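PDB 3NYB: Poly(A) RNA polymerase protein 2 from Saccharomyces cerevisiae, which catalyses addition of poly(A) tails to RNA as the polymerase subunit of TRAMP, an RNA surveillance complex, in which it pairs with the zinc-knuckle protein Air2p. Local coordinates for residues Phe221-Tyr225 against Gly226-Gly230; Leu192-Ser195 against Phe196-His200; Glu207-Pro210 against Lys211-Gly215. The protein carries 1 engineered substitution. All coordinates share one frame; numbering follows the deposited sequence.

Interaction 1. Residues Phe221-Tyr225 against Gly226-Gly230; sequences FFELY and GKNFG
Leu224 and Phe229 meet at the C-terminal part of helix 214-228, where the last turn widens to a pi-type turn. Backbone bonds define it. Lys227 N donates to Glu223 O in the usual i to i+4 pattern at 3.0 Å, but Leu224 O takes two donors: Asn228 N at 3.2 Å, and Phe229 N, one residue further on, at 2.9 Å. The second lies almost in line with the carbonyl bond (C=O...N 164°) and is an i to i+5 bond, the mark of a pi-type turn.

Apolar packing follows the same path. Phe229 has CG anti to its own N (chi1 -170°), which carries the ring back beside the helix, its CD1 3.9 Å from Leu224 CD1. The rings of Tyr225 and Phe229 lie alongside each other and point the same way, centroids 5.7 Å apart and planes inclined by 48°. Leu224 CD1 also sits over one face of the Tyr225 ring, toward its rim, and Tyr231 meets Phe229 edge-to-face.

Among the charged groups, Glu223 is extended and turns its carboxylate to Protein AIR2, where OE2 forms a salt bridge with Arg26 of the AIR2 chain. Lys227 packs on Phe293 of helix 282-304, and its NZ stays 4.4 Å from Glu223 OE1, beyond a salt bridge. Tyr50 of AIR2 packs on Leu224, Asn228 and Phe229, so this helix end forms part of the subunit interface. Beside the Glu223 stem, Asn228 sets its amide obliquely to the carboxylate, with ND2 3.8 Å from Glu223 CG.

Interaction 2. Residues Leu192-Ser195 against Phe196-His200; sequences LVFS and FLHMH
The His198 imidazole carries Phe194 on one face: Phe194 CE1 stands 3.6 Å above the plane, over the ring centre. The two rings are inclined by 46°, with centroids 4.8 Å apart, and their closest atoms are Phe194 CE1 and His198 CD2. Trp153 stacks on the Phe194 ring, and Pro243 touches both aromatic residues. The Phe196 ring takes Val193 O at its edge, near the ring plane, 3.9 Å from CD2.

These side chains project from the C-terminal end of helix 186-198, where Val193 packs on helix 160-173, Phe196 on helix 214-228, and Phe78 and Tyr48 of the AIR2 chain meet Phe196 and Met199. Leu197 N to Val193 O is practically straight (N-H...O 179°), and the next bonds run from His198 N to Phe194 O and from Met199 N to Ser195 O. Met199 is the first residue to leave helical geometry. Its chi1 of 53° sets CG against Ser195 O, 3.2 Å away, and the chain runs on straight to SD, 4.0 Å from Ser195 OG. In His200, ND1 accepts from Arg202 N, capping helix 201-204, so NE2 probably carries the proton toward Glu220.

Across the contact itself, the carbonyls of Leu192 to Ser195 are satisfied by main-chain N-H groups, while the side chains add apolar and ring packing, including Val193 CG1 on Leu197 CD2 at 4.4 Å.

Interaction 3. Residues Glu207-Pro210 against Lys211-Gly215; sequences EIDP and KDNLG
Asp209 O accepts Asp212 N at 2.8 Å, closing a 3-10 turn that starts at Pro210 and leads toward helix 214-228; Asn213, at the N-cap position of that helix, appears to continue the pattern by bonding Pro210 O, although the place of that oxygen is less sure.

The side chain of Asn213 turns back on the loop. Its chi1 of -71° swings the amide to the N side of its own backbone, which brings ND2 within 2.9 Å of Asp209 O. The same oxygen is thus gripped twice, by Asp212 N and Asn213 ND2, which approach from opposite faces of its carbonyl plane. The hydrogen bond from the side-chain amide is fairly straight (N-H...O 158°), although ND2 lies well above that plane. On the other branch, Asn213 OD1 takes the backbone N of Ile29 of the AIR2 chain, so the amide is held at both ends and its rotation is fixed. Though at the N-cap position, the side chain is spent on these two partners rather than on capping.

Ile208 reaches in head-on and lays CG1 and CD1 against the same amide, and Tyr28 of AIR2 packs on both residues. Asp209 and Asp212 cross with their carboxylate planes 69° apart, OD2 to OD2 at 3.8 Å. This proximity may slightly raise the affinity of one of them for a proton, though solvent probably screens most of the effect. The arrangement is that of a 3-10 turn with proline in its first position, leading into an alpha-helix, with the N-cap asparagine serving loop closure and the AIR2 interface.

Overall arrangement
The three contacts follow one another along the chain, 2 then 3 then 1, from helix 186-198 to the end of helix 214-228. Interactions 1 and 2 touch, their centres about 12 Å apart: Tyr225 OH lies 2.6 Å from Leu192 O, a probable hydrogen bond, and Phe221 CE1 packs 3.5 Å from Val193 CG2. Interaction 3 sits at the start of the helix that interaction 1 ends, centres about 19 Å and nearest atoms about 7 Å apart. From interaction 2 its centre is about 13 Å away and its nearest atoms about 5 Å, so it touches neither. All three have residues in contact with the chain of Protein AIR2.

Interaction 1. Residues Phe221-Tyr225 against Gly226-Gly230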
# COMPACT_ATOMS: atom_id res chain seq x y z
N PHE A 221 -7.50 3.44 7.97
CA PHE A 221 -6.70 2.34 7.47
C PHE A 221 -5.58 2.02 8.46
O PHE A 221 -5.32 0.86 8.77
CB PHE A 221 -6.12 2.65 6.09
CG PHE A 221 -5.03 1.70 5.66
CD1 PHE A 221 -5.31 0.61 4.88
CD2 PHE A 221 -3.71 1.92 6.04
CE1 PHE A 221 -4.31 -0.27 4.47
CE2 PHE A 221 -2.71 1.05 5.64
CZ PHE A 221 -3.01 -0.04 4.86
N PHE A 222 -4.89 3.05 8.94
CA PHE A 222 -3.81 2.85 9.90
C PHE A 222 -4.35 2.39 11.25
O PHE A 222 -3.66 1.72 12.02
CB PHE A 222 -2.99 4.12 10.08
CG PHE A 222 -2.16 4.48 8.88
CD1 PHE A 222 -1.29 3.56 8.32
CD2 PHE A 222 -2.25 5.74 8.31
CE1 PHE A 222 -0.54 3.88 7.22
CE2 PHE A 222 -1.50 6.07 7.22
CZ PHE A 222 -0.64 5.14 6.67
N GLU A 223 -5.60 2.75 11.52
CA GLU A 223 -6.25 2.37 12.76
C GLU A 223 -6.60 0.90 12.74
O GLU A 223 -6.36 0.17 13.70
CB GLU A 223 -7.53 3.19 12.93
CG GLU A 223 -8.36 2.81 14.13
CD GLU A 223 -9.66 3.56 14.18
OE1 GLU A 223 -9.93 4.21 15.21
OE2 GLU A 223 -10.41 3.49 13.18
N LEU A 224 -7.16 0.45 11.63
CA LEU A 224 -7.51 -0.95 11.48
C LEU A 224 -6.27 -1.81 11.61
O LEU A 224 -6.18 -2.66 12.49
CB LEU A 224 -8.20 -1.19 10.14
CG LEU A 224 -8.78 -2.59 9.95
CD1 LEU A 224 -7.72 -3.54 9.46
CD2 LEU A 224 -9.38 -3.10 11.25
N TYR A 225 -5.30 -1.57 10.73
CA TYR A 225 -4.13 -2.43 10.61
C TYR A 225 -3.03 -2.09 11.60
O TYR A 225 -2.01 -2.77 11.66
CB TYR A 225 -3.58 -2.39 9.19
CG TYR A 225 -4.53 -2.95 8.16
CD1 TYR A 225 -4.93 -4.28 8.22
CD2 TYR A 225 -5.02 -2.17 7.13
CE1 TYR A 225 -5.79 -4.80 7.28
CE2 TYR A 225 -5.88 -2.69 6.19
CZ TYR A 225 -6.27 -4.01 6.27
OH TYR A 225 -7.13 -4.53 5.34
N GLY A 226 -3.24 -1.04 12.39
CA GLY A 226 -2.25 -0.66 13.38
C GLY A 226 -2.65 -1.01 14.80
O GLY A 226 -1.79 -1.23 15.65
N LYS A 227 -3.95 -1.07 15.07
CA LYS A 227 -4.44 -1.18 16.44
C LYS A 227 -5.38 -2.35 16.71
O LYS A 227 -5.46 -2.82 17.84
CB LYS A 227 -5.11 0.12 16.86
CG LYS A 227 -4.14 1.29 17.02
CD LYS A 227 -4.86 2.63 17.07
CE LYS A 227 -5.71 2.80 18.32
NZ LYS A 227 -6.66 3.96 18.20
N ASN A 228 -6.08 -2.82 15.69
CA ASN A 228 -7.19 -3.75 15.91
C ASN A 228 -7.11 -5.09 15.20
O ASN A 228 -7.68 -6.07 15.68
CB ASN A 228 -8.51 -3.09 15.54
CG ASN A 228 -8.67 -1.73 16.16
OD1 ASN A 228 -8.42 -1.55 17.35
ND2 ASN A 228 -9.07 -0.76 15.36
N PHE A 229 -6.43 -5.14 14.06
CA PHE A 229 -6.49 -6.35 13.26
C PHE A 229 -5.89 -7.54 14.02
O PHE A 229 -4.78 -7.47 14.53
CB PHE A 229 -5.83 -6.16 11.90
CG PHE A 229 -6.06 -7.31 10.95
CD1 PHE A 229 -7.18 -7.34 10.14
CD2 PHE A 229 -5.16 -8.36 10.87
CE1 PHE A 229 -7.39 -8.41 9.27
CE2 PHE A 229 -5.36 -9.42 10.01
CZ PHE A 229 -6.49 -9.44 9.20
N GLY A 230 -6.66 -8.62 14.09
CA GLY A 230 -6.21 -9.82 14.78
C GLY A 230 -5.21 -10.60 13.95
O GLY A 230 -5.52 -11.63 13.37

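Interaction 2. Residues Leu192-Ser195 against Phe196-His200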
# COMPACT_ATOMS: atom_id res chain seq x y z
N LEU A 192 -4.39 -5.20 1.47
CA LEU A 192 -4.85 -4.61 2.72
C LEU A 192 -5.77 -3.42 2.50
O LEU A 192 -6.84 -3.32 3.10
CB LEU A 192 -3.67 -4.16 3.57
CG LEU A 192 -2.69 -5.22 4.05
CD1 LEU A 192 -1.53 -4.54 4.76
CD2 LEU A 192 -3.37 -6.24 4.95
N VAL A 193 -5.34 -2.51 1.64
CA VAL A 193 -6.12 -1.33 1.34
C VAL A 193 -7.43 -1.75 0.70
O VAL A 193 -8.50 -1.33 1.11
CB VAL A 193 -5.37 -0.40 0.39
CG1 VAL A 193 -6.15 0.88 0.14
CG2 VAL A 193 -4.03 -0.07 0.98
N PHE A 194 -7.33 -2.60 -0.32
CA PHE A 194 -8.51 -3.04 -1.05
C PHE A 194 -9.54 -3.63 -0.09
O PHE A 194 -10.70 -3.22 -0.09
CB PHE A 194 -8.13 -4.06 -2.11
CG PHE A 194 -9.30 -4.76 -2.73
CD1 PHE A 194 -10.32 -4.03 -3.34
CD2 PHE A 194 -9.39 -6.14 -2.71
CE1 PHE A 194 -11.40 -4.67 -3.91
CE2 PHE A 194 -10.46 -6.79 -3.28
CZ PHE A 194 -11.47 -6.05 -3.88
N SER A 195 -9.11 -4.60 0.71
CA SER A 195 -9.98 -5.22 1.68
C SER A 195 -10.65 -4.14 2.53
O SER A 195 -11.88 -4.01 2.54
CB SER A 195 -9.18 -6.16 2.57
OG SER A 195 -9.85 -6.38 3.80
N PHE A 196 -9.83 -3.37 3.24
CA PHE A 196 -10.33 -2.29 4.09
C PHE A 196 -11.41 -1.44 3.41
O PHE A 196 -12.51 -1.28 3.94
CB PHE A 196 -9.15 -1.42 4.54
CG PHE A 196 -9.54 -0.03 4.96
CD1 PHE A 196 -10.07 0.21 6.22
CD2 PHE A 196 -9.34 1.04 4.10
CE1 PHE A 196 -10.41 1.50 6.60
CE2 PHE A 196 -9.67 2.33 4.48
CZ PHE A 196 -10.21 2.56 5.74
N LEU A 197 -11.10 -0.91 2.23
CA LEU A 197 -12.07 -0.12 1.48
C LEU A 197 -13.39 -0.87 1.29
O LEU A 197 -14.46 -0.35 1.60
CB LEU A 197 -11.49 0.28 0.11
CG LEU A 197 -11.00 1.71 -0.14
CD1 LEU A 197 -10.23 2.30 1.04
CD2 LEU A 197 -10.17 1.80 -1.42
N HIS A 198 -13.31 -2.10 0.78
CA HIS A 198 -14.50 -2.82 0.35
C HIS A 198 -15.40 -3.30 1.48
O HIS A 198 -16.57 -3.58 1.25
CB HIS A 198 -14.15 -3.96 -0.59
CG HIS A 198 -14.48 -3.68 -2.02
ND1 HIS A 198 -14.44 -2.40 -2.55
CD2 HIS A 198 -14.86 -4.49 -3.03
CE1 HIS A 198 -14.78 -2.45 -3.82
NE2 HIS A 198 -15.04 -3.71 -4.14
N MET A 199 -14.86 -3.40 2.69
CA MET A 199 -15.71 -3.81 3.80
C MET A 199 -15.78 -2.78 4.94
O MET A 199 -15.83 -3.14 6.11
CB MET A 199 -15.30 -5.18 4.32
CG MET A 199 -13.86 -5.33 4.67
SD MET A 199 -13.56 -7.00 5.26
CE MET A 199 -14.52 -6.98 6.76
N HIS A 200 -15.81 -1.51 4.57
CA HIS A 200 -15.93 -0.45 5.55
C HIS A 200 -17.40 -0.07 5.64
O HIS A 200 -18.04 0.17 4.62
CB HIS A 200 -15.09 0.75 5.09
CG HIS A 200 -15.20 1.95 5.97
ND1 HIS A 200 -16.35 2.71 6.05
CD2 HIS A 200 -14.30 2.55 6.78
CE1 HIS A 200 -16.15 3.71 6.89
NE2 HIS A 200 -14.91 3.64 7.34

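Interaction 3. Residues Glu207-Pro210 against Lys211-Gly215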
# COMPACT_ATOMS: atom_id res chain seq x y z
N GLU A 207 -22.83 4.53 1.44
CA GLU A 207 -23.18 5.80 2.06
C GLU A 207 -22.15 6.88 1.76
O GLU A 207 -22.48 8.06 1.71
CB GLU A 207 -23.30 5.61 3.57
CG GLU A 207 -24.41 4.67 3.98
CD GLU A 207 -24.41 4.42 5.46
OE1 GLU A 207 -25.13 3.50 5.91
OE2 GLU A 207 -23.69 5.14 6.19
N ILE A 208 -20.91 6.45 1.55
CA ILE A 208 -19.77 7.35 1.43
C ILE A 208 -19.13 7.18 0.06
O ILE A 208 -19.20 6.11 -0.55
CB ILE A 208 -18.73 7.00 2.51
CG1 ILE A 208 -17.98 8.23 2.99
CG2 ILE A 208 -17.73 5.98 2.00
CD1 ILE A 208 -16.80 7.84 3.84
N ASP A 209 -18.53 8.26 -0.43
CA ASP A 209 -17.71 8.19 -1.64
C ASP A 209 -16.23 8.35 -1.27
O ASP A 209 -15.79 9.42 -0.84
CB ASP A 209 -18.14 9.28 -2.62
CG ASP A 209 -19.14 10.25 -2.01
OD1 ASP A 209 -19.10 10.52 -0.78
OD2 ASP A 209 -19.99 10.76 -2.77
N PRO A 210 -15.45 7.26 -1.41
CA PRO A 210 -14.07 7.30 -0.91
C PRO A 210 -13.29 8.51 -1.42
O PRO A 210 -12.63 9.16 -0.61
CB PRO A 210 -13.48 6.00 -1.45
CG PRO A 210 -14.65 5.08 -1.57
CD PRO A 210 -15.79 5.97 -2.02
N LYS A 211 -13.39 8.80 -2.71
CA LYS A 211 -12.65 9.91 -3.32
C LYS A 211 -12.97 11.24 -2.65
O LYS A 211 -12.22 12.22 -2.81
CB LYS A 211 -12.97 10.01 -4.82
CG LYS A 211 -12.56 8.82 -5.67
CD LYS A 211 -11.11 8.91 -6.12
CE LYS A 211 -10.94 8.33 -7.52
NZ LYS A 211 -11.73 9.10 -8.53
N ASP A 212 -14.07 11.29 -1.91
CA ASP A 212 -14.43 12.50 -1.17
C ASP A 212 -14.18 12.32 0.33
O ASP A 212 -14.57 13.15 1.14
CB ASP A 212 -15.89 12.89 -1.41
CG ASP A 212 -16.12 13.45 -2.81
OD1 ASP A 212 -15.19 14.09 -3.37
OD2 ASP A 212 -17.23 13.27 -3.34
N ASN A 213 -13.50 11.23 0.67
CA ASN A 213 -13.30 10.86 2.07
C ASN A 213 -11.96 10.18 2.32
O ASN A 213 -11.80 9.41 3.27
CB ASN A 213 -14.45 9.95 2.53
CG ASN A 213 -15.78 10.68 2.66
OD1 ASN A 213 -16.01 11.41 3.63
ND2 ASN A 213 -16.67 10.49 1.69
N LEU A 214 -10.97 10.44 1.47
CA LEU A 214 -9.73 9.71 1.64
C LEU A 214 -8.93 10.14 2.89
O LEU A 214 -8.08 9.40 3.38
CB LEU A 214 -8.83 9.88 0.42
CG LEU A 214 -9.08 8.92 -0.75
CD1 LEU A 214 -10.46 9.15 -1.35
CD2 LEU A 214 -8.00 9.07 -1.81
N GLY A 215 -9.24 11.32 3.43
CA GLY A 215 -8.64 11.74 4.68
C GLY A 215 -8.98 10.78 5.81
O GLY A 215 -8.08 10.22 6.45